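Local coordinates for glycerol kinase, putative (Plasmodium falciparum, PDB 2W40), which probably phosphorylates glycerol with ATP to give sn-glycerol 3-phosphate, as a member of the FGGY family of sugar kinases, at residues N55-M60 with V229-V234; T270-L275 with G309-A314; S316-L321 with R382-G387. All coordinates share one frame; numbering follows the deposited sequence.

The three contacts follow one another along the chain without interleaving. Contact 1 lies in the N-terminal FGGY domain, where helix 49-70 meets the loop between strands 225-228 and 241-247. Contacts 2 and 3 lie in the C-terminal domain. Contact 2 pairs strands 272-279 and 304-311 of the seven-stranded sheet, and contact 3 packs helix 315-323 against helix 377-403. The centres of contacts 2 and 3 are about 13 Å apart, and the two touch through a probable hydrogen bond from S316 N to T270 O. Contact 1 is about 30 Å from contact 2 and about 34 Å from contact 3, centre to centre. T270, G315 and S334 bind ADP in another structure of this protein, so contacts 2 and 3 border the nucleotide site.

Contact 1: residues N55-M60 with V229-V234; sequences NLYNLM and VKSEHV
Y57 and H233 both carry CG anti to the carbonyl carbon (chi1 -71° and -58°), which brings the phenol ring of Y57 against the imidazole of H233. H233 CB sits over one face of the phenol, 3.6 Å from the ring centroid, in a CH-pi contact offset toward the rim. The imidazole continues along the phenol to Y57 CE2, which H233 CD2 approaches to 3.4 Å. The planes are 26° apart and displaced, with little overlap of the rings. V234 CG1 meets Y57 CD1 at 3.5 Å. The same methyl lies 4.0 Å from M60 CB and also near the thioether, whose chain bends at chi3. At the far end of the phenol, S231 OG is 3.4 Å from Y57 OH, a weak hydrogen bond at most. S231 OG also accepts from H233 N at 3.2 Å, forming an ST turn. V234 N bonds S231 O, and S231-V234 is a type I beta turn, so the three residues that meet Y57 belong to one turn. Y57 and M60 also touch L175 of helix 167-176, while L56 and L59 of helix 49-70 pack on strand 15-21. Helix 49-70 is thus held between the sheet of the N-terminal domain and the loop after strand 225-228, an outer strand of that sheet.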
ATOM      1  N   ASN C  55     -19.791 -27.864   2.721  1.00  9.22           N
ATOM      2  CA  ASN C  55     -18.389 -28.144   3.071  1.00 10.33           C
ATOM      3  C   ASN C  55     -18.306 -28.987   4.352  1.00  9.87           C
ATOM      4  O   ASN C  55     -17.560 -29.962   4.428  1.00 11.50           O
ATOM      5  CB  ASN C  55     -17.640 -26.848   3.278  1.00 10.46           C
ATOM      6  CG  ASN C  55     -17.293 -26.156   1.988  1.00 11.88           C
ATOM      7  OD1 ASN C  55     -17.574 -26.709   0.888  1.00 12.53           O
ATOM      8  ND2 ASN C  55     -16.784 -24.958   2.091  1.00 12.00           N
ATOM      9  N   LEU C  56     -19.090 -28.643   5.354  1.00  9.84           N
ATOM     10  CA  LEU C  56     -19.147 -29.395   6.573  1.00 10.33           C
ATOM     11  C   LEU C  56     -19.508 -30.808   6.330  1.00  8.92           C
ATOM     12  O   LEU C  56     -18.843 -31.698   6.799  1.00 11.47           O
ATOM     13  CB  LEU C  56     -20.071 -28.741   7.579  1.00  8.97           C
ATOM     14  CG  LEU C  56     -20.072 -29.516   8.921  1.00  9.12           C
ATOM     15  CD1 LEU C  56     -18.762 -29.699   9.645  1.00 10.18           C
ATOM     16  CD2 LEU C  56     -21.138 -28.883   9.874  1.00 10.75           C
ATOM     17  N   TYR C  57     -20.610 -31.050   5.596  1.00 10.11           N
ATOM     18  CA  TYR C  57     -21.103 -32.440   5.346  1.00 11.50           C
ATOM     19  C   TYR C  57     -20.022 -33.256   4.670  1.00 12.10           C
ATOM     20  O   TYR C  57     -19.752 -34.381   5.053  1.00 10.27           O
ATOM     21  CB  TYR C  57     -22.379 -32.394   4.522  1.00 12.74           C
ATOM     22  CG  TYR C  57     -23.617 -31.870   5.275  1.00 12.23           C
ATOM     23  CD1 TYR C  57     -23.794 -32.102   6.618  1.00 12.42           C
ATOM     24  CD2 TYR C  57     -24.574 -31.139   4.600  1.00 12.31           C
ATOM     25  CE1 TYR C  57     -24.968 -31.615   7.286  1.00 14.38           C
ATOM     26  CE2 TYR C  57     -25.680 -30.662   5.190  1.00 13.27           C
ATOM     27  CZ  TYR C  57     -25.922 -30.904   6.518  1.00 15.11           C
ATOM     28  OH  TYR C  57     -27.076 -30.450   7.093  1.00 17.24           O
ATOM     29  N   ASN C  58     -19.388 -32.633   3.677  1.00 11.96           N
ATOM     30  CA  ASN C  58     -18.334 -33.312   2.904  1.00 12.75           C
ATOM     31  C   ASN C  58     -17.150 -33.689   3.799  1.00 12.45           C
ATOM     32  O   ASN C  58     -16.625 -34.795   3.720  1.00 13.50           O
ATOM     33  CB  ASN C  58     -18.009 -32.440   1.678  1.00 13.89           C
ATOM     34  CG  ASN C  58     -19.039 -32.602   0.547  1.00 14.40           C
ATOM     35  OD1 ASN C  58     -19.747 -33.629   0.471  1.00 19.61           O
ATOM     36  ND2 ASN C  58     -19.122 -31.589  -0.371  1.00 17.77           N
ATOM     37  N   LEU C  59     -16.784 -32.802   4.729  1.00 10.16           N
ATOM     38  CA  LEU C  59     -15.639 -33.020   5.579  1.00 11.42           C
ATOM     39  C   LEU C  59     -15.950 -34.138   6.606  1.00 11.05           C
ATOM     40  O   LEU C  59     -15.129 -34.981   6.870  1.00 11.55           O
ATOM     41  CB  LEU C  59     -15.307 -31.737   6.348  1.00  9.52           C
ATOM     42  CG  LEU C  59     -14.554 -30.646   5.566  1.00 10.01           C
ATOM     43  CD1 LEU C  59     -14.669 -29.228   6.267  1.00 11.97           C
ATOM     44  CD2 LEU C  59     -13.043 -31.136   5.411  1.00 13.84           C
ATOM     45  N   MET C  60     -17.162 -34.110   7.181  1.00 10.74           N
ATOM     46  CA  MET C  60     -17.658 -35.132   8.121  1.00 11.16           C
ATOM     47  C   MET C  60     -17.658 -36.522   7.413  1.00 12.04           C
ATOM     48  O   MET C  60     -17.141 -37.483   7.965  1.00 12.71           O
ATOM     49  CB  MET C  60     -19.074 -34.743   8.603  1.00  9.90           C
ATOM     50  CG  MET C  60     -19.027 -33.607   9.571  1.00  9.21           C
ATOM     51  SD  MET C  60     -20.713 -33.158  10.080  1.00 12.00           S
ATOM     52  CE  MET C  60     -21.277 -34.571  11.038  1.00  9.91           C
ATOM     53  N   VAL C 229     -27.918 -35.876  15.763  1.00  9.62           N
ATOM     54  CA  VAL C 229     -27.738 -35.720  14.321  1.00 10.48           C
ATOM     55  C   VAL C 229     -28.781 -36.623  13.615  1.00 10.01           C
ATOM     56  O   VAL C 229     -28.863 -37.879  13.879  1.00 10.58           O
ATOM     57  CB  VAL C 229     -26.324 -36.083  13.818  1.00 11.40           C
ATOM     58  CG1 VAL C 229     -26.234 -35.983  12.311  1.00 11.73           C
ATOM     59  CG2 VAL C 229     -25.290 -35.123  14.526  1.00 11.29           C
ATOM     60  N   LYS C 230     -29.515 -35.973  12.689  1.00 10.86           N
ATOM     61  CA  LYS C 230     -30.482 -36.618  11.882  1.00 11.81           C
ATOM     62  C   LYS C 230     -30.362 -36.295  10.390  1.00 12.72           C
ATOM     63  O   LYS C 230     -31.116 -36.917   9.572  1.00 13.69           O
ATOM     64  CB  LYS C 230     -31.918 -36.284  12.329  1.00 11.68           C
ATOM     65  CG  LYS C 230     -32.261 -36.729  13.739  1.00 12.66           C
ATOM     66  CD  LYS C 230     -32.290 -38.260  13.862  1.00 13.61           C
ATOM     67  CE  LYS C 230     -33.196 -38.830  15.010  1.00 13.95           C
ATOM     68  NZ  LYS C 230     -33.346 -40.347  15.019  1.00 14.34           N
ATOM     69  N   SER C 231     -29.500 -35.339  10.014  1.00 12.53           N
ATOM     70  CA  SER C 231     -29.403 -34.962   8.633  1.00 13.33           C
ATOM     71  C   SER C 231     -29.078 -36.105   7.694  1.00 13.13           C
ATOM     72  O   SER C 231     -28.071 -36.798   7.859  1.00 13.84           O
ATOM     73  CB  SER C 231     -28.457 -33.793   8.339  1.00 11.33           C
ATOM     74  OG  SER C 231     -28.336 -33.557   6.960  1.00 13.97           O
ATOM     75  N   GLU C 232     -29.859 -36.201   6.632  1.00 14.53           N
ATOM     76  CA  GLU C 232     -29.633 -37.273   5.643  1.00 17.42           C
ATOM     77  C   GLU C 232     -28.339 -37.098   4.844  1.00 17.68           C
ATOM     78  O   GLU C 232     -27.854 -38.056   4.156  1.00 17.74           O
ATOM     79  CB  GLU C 232     -30.832 -37.293   4.676  1.00 22.00           C
ATOM     80  CG  GLU C 232     -31.017 -35.919   3.947  1.00 27.02           C
ATOM     81  CD  GLU C 232     -31.838 -34.801   4.775  1.00 32.53           C
ATOM     82  OE1 GLU C 232     -32.310 -35.077   5.934  1.00 32.29           O
ATOM     83  OE2 GLU C 232     -31.978 -33.637   4.237  1.00 36.73           O
ATOM     84  N   HIS C 233     -27.726 -35.905   4.932  1.00 16.99           N
ATOM     85  CA  HIS C 233     -26.449 -35.678   4.295  1.00 15.77           C
ATOM     86  C   HIS C 233     -25.287 -36.345   4.949  1.00 15.20           C
ATOM     87  O   HIS C 233     -24.280 -36.384   4.311  1.00 16.30           O
ATOM     88  CB  HIS C 233     -26.148 -34.182   4.156  1.00 15.65           C
ATOM     89  CG  HIS C 233     -27.178 -33.456   3.383  1.00 15.46           C
ATOM     90  ND1 HIS C 233     -27.394 -33.658   2.029  1.00 20.07           N
ATOM     91  CD2 HIS C 233     -28.133 -32.605   3.799  1.00 19.80           C
ATOM     92  CE1 HIS C 233     -28.405 -32.883   1.646  1.00 21.67           C
ATOM     93  NE2 HIS C 233     -28.870 -32.236   2.711  1.00 21.73           N
ATOM     94  N   VAL C 234     -25.427 -36.798   6.208  1.00 13.40           N
ATOM     95  CA  VAL C 234     -24.353 -37.360   7.051  1.00 14.38           C
ATOM     96  C   VAL C 234     -24.893 -38.653   7.722  1.00 14.98           C
ATOM     97  O   VAL C 234     -25.012 -38.809   8.923  1.00 12.30           O
ATOM     98  CB  VAL C 234     -23.768 -36.357   8.045  1.00 13.51           C
ATOM     99  CG1 VAL C 234     -22.849 -35.358   7.292  1.00 12.72           C
ATOM    100  CG2 VAL C 234     -24.906 -35.648   8.795  1.00 13.70           C
TER

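Contact 2: residues T270-L275 with G309-A314; sequences TGVFLL and GSIGTA
V272 and I311 form an antiparallel hydrogen-bonded pair between neighbouring strands of the C-terminal domain's mixed sheet, in the actin-like ATPase fold of sugar kinases. V272 N donates to I311 O at 3.0 Å, and I311 N returns a bond to V272 O at 2.8 Å. Two residues along, L274 N to G309 O and G309 N to L274 O are both 2.9 Å. Between these two pairs, F273 and S310 form a non-hydrogen-bonded pair. There F273 O accepts from K265 NZ and F273 pairs through its backbone with T267, while S310 pairs with A357. S310 OG lies in plane at the edge of the F273 ring, but its main partner is E308. F273 also makes a cation-pi contact with R85, and its side chain is about 4 Å from the bound glycerol.

Past the strand ends, T270 O takes a weak, bent bond from A314 N (129°); that N-H also has S316 OG as a partner. The same carbonyl probably accepts from S316 N. S316 OG lies within hydrogen-bonding reach of both T270 O and G312 O, which compete for its one proton. The serine thus ties the turn together just before helix 315-323, where A314 is the N-cap. T270 OG1 is bonded to Q14. T270 binds ADP in another structure of this protein.

V272 and I311 lie side by side on the face covered by helix 377-403, reaching I388 and I395 respectively. V272 CG2, anti to the carbonyl carbon, presses on A314 CB at 3.4 Å, tighter than usual for two carbons.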
ATOM      1  N   THR C 270      -7.631 -15.509  11.912  1.00  9.05           N
ATOM      2  CA  THR C 270      -8.186 -14.448  11.046  1.00  8.60           C
ATOM      3  C   THR C 270      -8.155 -13.082  11.716  1.00  8.72           C
ATOM      4  O   THR C 270      -7.744 -12.078  11.077  1.00  9.53           O
ATOM      5  CB  THR C 270      -9.619 -14.845  10.661  1.00  6.83           C
ATOM      6  OG1 THR C 270      -9.643 -16.121   9.974  1.00 10.18           O
ATOM      7  CG2 THR C 270     -10.287 -13.861   9.791  1.00  9.13           C
ATOM      8  N   GLY C 271      -8.583 -13.014  12.952  1.00  6.96           N
ATOM      9  CA  GLY C 271      -8.295 -11.873  13.854  1.00  8.44           C
ATOM     10  C   GLY C 271      -7.393 -12.320  14.987  1.00  7.57           C
ATOM     11  O   GLY C 271      -6.997 -13.470  15.056  1.00  9.02           O
ATOM     12  N   VAL C 272      -7.148 -11.439  15.944  1.00  8.57           N
ATOM     13  CA  VAL C 272      -6.403 -11.753  17.125  1.00  7.93           C
ATOM     14  C   VAL C 272      -7.343 -11.416  18.286  1.00  7.31           C
ATOM     15  O   VAL C 272      -7.946 -10.339  18.334  1.00  9.72           O
ATOM     16  CB  VAL C 272      -5.100 -10.956  17.190  1.00  8.86           C
ATOM     17  CG1 VAL C 272      -4.430 -11.086  18.601  1.00 11.22           C
ATOM     18  CG2 VAL C 272      -4.216 -11.514  16.010  1.00  8.39           C
ATOM     19  N   PHE C 273      -7.459 -12.322  19.253  1.00  8.98           N
ATOM     20  CA  PHE C 273      -8.401 -12.162  20.374  1.00  9.31           C
ATOM     21  C   PHE C 273      -7.732 -12.527  21.709  1.00 10.01           C
ATOM     22  O   PHE C 273      -7.358 -13.661  21.910  1.00 10.13           O
ATOM     23  CB  PHE C 273      -9.641 -12.995  20.156  1.00  9.87           C
ATOM     24  CG  PHE C 273     -10.291 -12.683  18.820  1.00 10.36           C
ATOM     25  CD1 PHE C 273     -11.191 -11.622  18.720  1.00 12.19           C
ATOM     26  CD2 PHE C 273      -9.942 -13.319  17.680  1.00 10.92           C
ATOM     27  CE1 PHE C 273     -11.701 -11.251  17.497  1.00 11.64           C
ATOM     28  CE2 PHE C 273     -10.558 -12.979  16.495  1.00 10.24           C
ATOM     29  CZ  PHE C 273     -11.374 -11.905  16.438  1.00  9.84           C
ATOM     30  N   LEU C 274      -7.629 -11.540  22.603  1.00  8.97           N
ATOM     31  CA  LEU C 274      -7.068 -11.741  23.940  1.00  9.50           C
ATOM     32  C   LEU C 274      -8.245 -11.785  24.899  1.00  9.18           C
ATOM     33  O   LEU C 274      -9.035 -10.825  24.954  1.00  9.93           O
ATOM     34  CB  LEU C 274      -6.115 -10.608  24.271  1.00 10.29           C
ATOM     35  CG  LEU C 274      -5.188 -10.867  25.519  1.00 13.06           C
ATOM     36  CD1 LEU C 274      -3.982  -9.970  25.494  1.00 16.24           C
ATOM     37  CD2 LEU C 274      -6.006 -10.586  26.722  1.00 18.55           C
ATOM     38  N   LEU C 275      -8.342 -12.872  25.689  1.00 10.10           N
ATOM     39  CA  LEU C 275      -9.293 -12.930  26.758  1.00  9.12           C
ATOM     40  C   LEU C 275      -8.599 -13.161  28.085  1.00 10.11           C
ATOM     41  O   LEU C 275      -7.686 -14.021  28.195  1.00 10.42           O
ATOM     42  CB  LEU C 275     -10.338 -14.012  26.553  1.00 11.15           C
ATOM     43  CG  LEU C 275     -11.414 -13.687  25.472  1.00  9.57           C
ATOM     44  CD1 LEU C 275     -10.918 -13.971  24.044  1.00 11.57           C
ATOM     45  CD2 LEU C 275     -12.725 -14.480  25.749  1.00 12.74           C
ATOM     46  N   GLY C 309     -10.148  -8.259  24.300  1.00  7.52           N
ATOM     47  CA  GLY C 309      -9.585  -7.357  23.314  1.00  8.45           C
ATOM     48  C   GLY C 309      -9.566  -8.016  21.986  1.00  9.38           C
ATOM     49  O   GLY C 309      -8.970  -9.059  21.812  1.00 11.18           O
ATOM     50  N   SER C 310     -10.298  -7.411  21.039  1.00  8.86           N
ATOM     51  CA  SER C 310     -10.503  -7.975  19.701  1.00  8.71           C
ATOM     52  C   SER C 310      -9.794  -7.143  18.640  1.00  8.34           C
ATOM     53  O   SER C 310      -9.881  -5.948  18.667  1.00  9.30           O
ATOM     54  CB  SER C 310     -12.019  -8.005  19.382  1.00  8.88           C
ATOM     55  OG  SER C 310     -12.860  -8.442  20.478  1.00 13.67           O
ATOM     56  N   ILE C 311      -9.101  -7.813  17.715  1.00  8.52           N
ATOM     57  CA  ILE C 311      -8.377  -7.197  16.593  1.00  9.11           C
ATOM     58  C   ILE C 311      -8.902  -7.852  15.301  1.00  8.15           C
ATOM     59  O   ILE C 311      -8.829  -9.112  15.146  1.00 10.52           O
ATOM     60  CB  ILE C 311      -6.846  -7.413  16.654  1.00  9.34           C
ATOM     61  CG1 ILE C 311      -6.278  -6.700  17.902  1.00 11.70           C
ATOM     62  CG2 ILE C 311      -6.156  -6.994  15.378  1.00  8.21           C
ATOM     63  CD1 ILE C 311      -4.824  -6.985  18.165  1.00 11.48           C
ATOM     64  N   GLY C 312      -9.360  -7.025  14.373  1.00  9.17           N
ATOM     65  CA  GLY C 312     -10.009  -7.590  13.230  1.00 10.17           C
ATOM     66  C   GLY C 312      -9.069  -7.978  12.098  1.00 11.28           C
ATOM     67  O   GLY C 312      -9.295  -8.952  11.395  1.00 10.80           O
ATOM     68  N   THR C 313      -8.010  -7.179  11.885  1.00 12.19           N
ATOM     69  CA  THR C 313      -7.080  -7.479  10.775  1.00 12.27           C
ATOM     70  C   THR C 313      -5.860  -8.213  11.307  1.00 13.41           C
ATOM     71  O   THR C 313      -5.052  -7.582  12.003  1.00 14.66           O
ATOM     72  CB  THR C 313      -6.624  -6.221  10.011  1.00 11.83           C
ATOM     73  OG1 THR C 313      -7.779  -5.559   9.496  1.00 13.69           O
ATOM     74  CG2 THR C 313      -5.634  -6.634   8.860  1.00 13.60           C
ATOM     75  N   ALA C 314      -5.725  -9.518  10.999  1.00 12.60           N
ATOM     76  CA  ALA C 314      -4.530 -10.338  11.351  1.00 13.18           C
ATOM     77  C   ALA C 314      -4.327 -11.292  10.191  1.00 13.02           C
ATOM     78  O   ALA C 314      -3.867 -10.827   9.128  1.00 12.74           O
ATOM     79  CB  ALA C 314      -4.739 -11.070  12.709  1.00 12.52           C
TER

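Contact 3: residues S316-L321 with R382-G387; sequences SGVSWL and RALLEG. With EDO (1,2-ethanediol), chain B; EDO (1,2-ethanediol), chain D.
Segments 316-321 and 382-387 are antiparallel helix turns at 168°, and their axes come no closer than 10.4 Å. They form an apolar helix pair of the C-terminal domain, in the actin-like ATPase fold. L384 is its centre: CG is anti to the backbone N (chi1 180°), so the branch reaches across to helix 315-323. Its CD1 rests on the bare backbone of G317, 3.8 Å from G317 CA. The same methyl is 4.2 Å from L321 CD1, where the two leucine side chains run antiparallel as they pass. L384 CD2 turns instead to V318 CG2. V318 CG2 also meets L385 CD2 at 4.0 Å, with those side chains crossing at a slant. No hydrogen bond joins the two segments.

F348 of strand 347-349 also packs on L384, while L385 touches A333 and M337 of helix 333-339. W320 NE1 donates to T375 O of the second subunit, so helix 315-323 also faces the dimer partner. The ADP-binding G315 directly precedes segment 316-321.

R382 and E386, one turn apart, form a salt bridge within helix 377-403. R382 NE (2.8 Å) and NH2 (2.9 Å) both grip E386 OE2 side-on, with the oxygen close to the guanidinium plane. E386 OE1 accepts a hydrogen bond at 2.6 Å from O1 of an ethanediol molecule, probably from the crystallisation liquor.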
ATOM      1  N   SER C 316      -6.718 -12.182   8.369  1.00  7.87           N
ATOM      2  CA  SER C 316      -7.557 -11.543   7.324  1.00  8.61           C
ATOM      3  C   SER C 316      -6.683 -10.578   6.498  1.00  8.78           C
ATOM      4  O   SER C 316      -6.911 -10.440   5.298  1.00 11.67           O
ATOM      5  CB  SER C 316      -8.688 -10.831   7.990  1.00  9.07           C
ATOM      6  OG  SER C 316      -8.241  -9.880   8.951  1.00  9.10           O
ATOM      7  N   GLY C 317      -5.734  -9.866   7.162  1.00  8.93           N
ATOM      8  CA  GLY C 317      -4.745  -9.009   6.486  1.00  9.76           C
ATOM      9  C   GLY C 317      -3.790  -9.825   5.577  1.00  9.94           C
ATOM     10  O   GLY C 317      -3.536  -9.460   4.441  1.00 10.07           O
ATOM     11  N   VAL C 318      -3.304 -10.943   6.115  1.00 10.01           N
ATOM     12  CA  VAL C 318      -2.399 -11.741   5.378  1.00 10.50           C
ATOM     13  C   VAL C 318      -3.096 -12.270   4.134  1.00 10.77           C
ATOM     14  O   VAL C 318      -2.510 -12.345   3.018  1.00 13.42           O
ATOM     15  CB  VAL C 318      -1.760 -12.879   6.301  1.00 12.44           C
ATOM     16  CG1 VAL C 318      -0.968 -13.910   5.369  1.00 13.96           C
ATOM     17  CG2 VAL C 318      -0.933 -12.229   7.408  1.00 16.16           C
ATOM     18  N   SER C 319      -4.379 -12.623   4.291  1.00 10.90           N
ATOM     19  CA  SER C 319      -5.194 -13.077   3.163  1.00 11.29           C
ATOM     20  C   SER C 319      -5.373 -12.004   2.069  1.00 12.08           C
ATOM     21  O   SER C 319      -5.409 -12.304   0.902  1.00 13.26           O
ATOM     22  CB  SER C 319      -6.531 -13.629   3.635  1.00 13.72           C
ATOM     23  OG  SER C 319      -6.243 -14.792   4.461  1.00 19.63           O
ATOM     24  N   TRP C 320      -5.545 -10.763   2.556  1.00 10.97           N
ATOM     25  CA  TRP C 320      -5.635  -9.629   1.668  1.00 10.01           C
ATOM     26  C   TRP C 320      -4.325  -9.428   0.847  1.00 10.83           C
ATOM     27  O   TRP C 320      -4.328  -9.212  -0.369  1.00 11.94           O
ATOM     28  CB  TRP C 320      -6.058  -8.391   2.379  1.00  9.83           C
ATOM     29  CG  TRP C 320      -6.267  -7.190   1.522  1.00 11.04           C
ATOM     30  CD1 TRP C 320      -7.445  -6.760   0.967  1.00 11.84           C
ATOM     31  CD2 TRP C 320      -5.277  -6.229   1.182  1.00 11.57           C
ATOM     32  NE1 TRP C 320      -7.236  -5.609   0.259  1.00 13.10           N
ATOM     33  CE2 TRP C 320      -5.922  -5.239   0.404  1.00 12.56           C
ATOM     34  CE3 TRP C 320      -3.930  -6.081   1.492  1.00 13.12           C
ATOM     35  CZ2 TRP C 320      -5.244  -4.165  -0.093  1.00 15.71           C
ATOM     36  CZ3 TRP C 320      -3.239  -4.979   0.933  1.00 12.95           C
ATOM     37  CH2 TRP C 320      -3.911  -4.039   0.221  1.00 12.70           C
ATOM     38  N   LEU C 321      -3.217  -9.543   1.539  1.00  9.21           N
ATOM     39  CA  LEU C 321      -1.878  -9.450   0.930  1.00  9.77           C
ATOM     40  C   LEU C 321      -1.725 -10.514  -0.129  1.00 10.70           C
ATOM     41  O   LEU C 321      -1.182 -10.249  -1.175  1.00 12.31           O
ATOM     42  CB  LEU C 321      -0.798  -9.578   1.989  1.00  8.59           C
ATOM     43  CG  LEU C 321      -0.690  -8.413   3.000  1.00 10.17           C
ATOM     44  CD1 LEU C 321       0.289  -8.855   4.108  1.00 13.56           C
ATOM     45  CD2 LEU C 321      -0.187  -7.133   2.333  1.00 10.68           C
ATOM     46  N   ARG C 382       5.844  -7.182   6.365  1.00  9.92           N
ATOM     47  CA  ARG C 382       6.362  -7.049   7.741  1.00  8.07           C
ATOM     48  C   ARG C 382       5.622  -5.985   8.508  1.00  7.75           C
ATOM     49  O   ARG C 382       5.319  -6.176   9.661  1.00  7.35           O
ATOM     50  CB  ARG C 382       7.893  -6.803   7.730  1.00  9.34           C
ATOM     51  CG  ARG C 382       8.435  -6.681   9.106  1.00 10.33           C
ATOM     52  CD  ARG C 382       9.923  -6.471   9.204  1.00 11.78           C
ATOM     53  NE  ARG C 382      10.123  -6.219  10.605  1.00 16.21           N
ATOM     54  CZ  ARG C 382      10.667  -7.020  11.502  1.00 13.41           C
ATOM     55  NH1 ARG C 382      11.342  -8.122  11.145  1.00 14.56           N
ATOM     56  NH2 ARG C 382      10.594  -6.661  12.761  1.00 15.19           N
ATOM     57  N   ALA C 383       5.290  -4.879   7.836  1.00  6.34           N
ATOM     58  CA  ALA C 383       4.699  -3.728   8.545  1.00  6.48           C
ATOM     59  C   ALA C 383       3.269  -4.184   9.005  1.00  6.69           C
ATOM     60  O   ALA C 383       2.769  -3.830  10.058  1.00  8.53           O
ATOM     61  CB  ALA C 383       4.616  -2.435   7.576  1.00  8.16           C
ATOM     62  N   LEU C 384       2.588  -4.937   8.123  1.00  7.25           N
ATOM     63  CA  LEU C 384       1.195  -5.407   8.472  1.00  7.79           C
ATOM     64  C   LEU C 384       1.308  -6.290   9.779  1.00  7.79           C
ATOM     65  O   LEU C 384       0.564  -6.094  10.747  1.00  8.66           O
ATOM     66  CB  LEU C 384       0.482  -6.142   7.369  1.00  8.38           C
ATOM     67  CG  LEU C 384      -0.913  -6.606   7.732  1.00 10.45           C
ATOM     68  CD1 LEU C 384      -1.962  -6.409   6.633  1.00 12.80           C
ATOM     69  CD2 LEU C 384      -0.910  -8.055   8.268  1.00 11.46           C
ATOM     70  N   LEU C 385       2.334  -7.152   9.787  1.00  8.70           N
ATOM     71  CA  LEU C 385       2.553  -8.085  10.907  1.00  8.84           C
ATOM     72  C   LEU C 385       2.917  -7.318  12.154  1.00  7.26           C
ATOM     73  O   LEU C 385       2.357  -7.520  13.242  1.00  7.88           O
ATOM     74  CB  LEU C 385       3.635  -9.064  10.499  1.00 10.06           C
ATOM     75  CG  LEU C 385       3.176 -10.065   9.427  1.00 11.73           C
ATOM     76  CD1 LEU C 385       4.407 -10.952   9.072  1.00 13.81           C
ATOM     77  CD2 LEU C 385       1.970 -10.898   9.836  1.00 13.64           C
ATOM     78  N   GLU C 386       3.771  -6.307  11.991  1.00  7.87           N
ATOM     79  CA  GLU C 386       4.084  -5.428  13.095  1.00  7.97           C
ATOM     80  C   GLU C 386       2.856  -4.750  13.634  1.00  7.53           C
ATOM     81  O   GLU C 386       2.728  -4.589  14.854  1.00  8.73           O
ATOM     82  CB  GLU C 386       5.174  -4.442  12.746  1.00  8.43           C
ATOM     83  CG  GLU C 386       6.580  -5.022  12.431  1.00 10.36           C
ATOM     84  CD  GLU C 386       7.684  -3.946  12.428  1.00 11.56           C
ATOM     85  OE1 GLU C 386       7.379  -2.697  12.515  1.00 12.84           O
ATOM     86  OE2 GLU C 386       8.897  -4.346  12.315  1.00 11.72           O
ATOM     87  N   GLY C 387       2.014  -4.266  12.743  1.00  8.21           N
ATOM     88  CA  GLY C 387       0.731  -3.650  13.170  1.00  8.47           C
ATOM     89  C   GLY C 387      -0.174  -4.528  14.044  1.00  8.92           C
ATOM     90  O   GLY C 387      -0.917  -4.034  14.865  1.00 11.25           O
TER
HETATM   91  C1  EDO B1503     -10.355 -10.702   3.735  1.00 21.77           C
HETATM   92  O1  EDO B1503      -9.007 -10.517   3.293  1.00 24.13           O
HETATM   93  C2  EDO B1503     -10.850 -11.817   2.940  1.00 24.15           C
HETATM   94  O2  EDO B1503     -10.060 -12.946   3.404  1.00 25.70           O
HETATM   95  C1  EDO D1515       8.056   0.348  13.667  1.00 25.07           C
HETATM   96  O1  EDO D1515       8.500  -0.962  14.097  1.00 19.68           O
HETATM   97  C2  EDO D1515       8.695   0.673  12.299  1.00 26.91           C
HETATM   98  O2  EDO D1515      10.151   0.761  12.405  1.00 32.51           O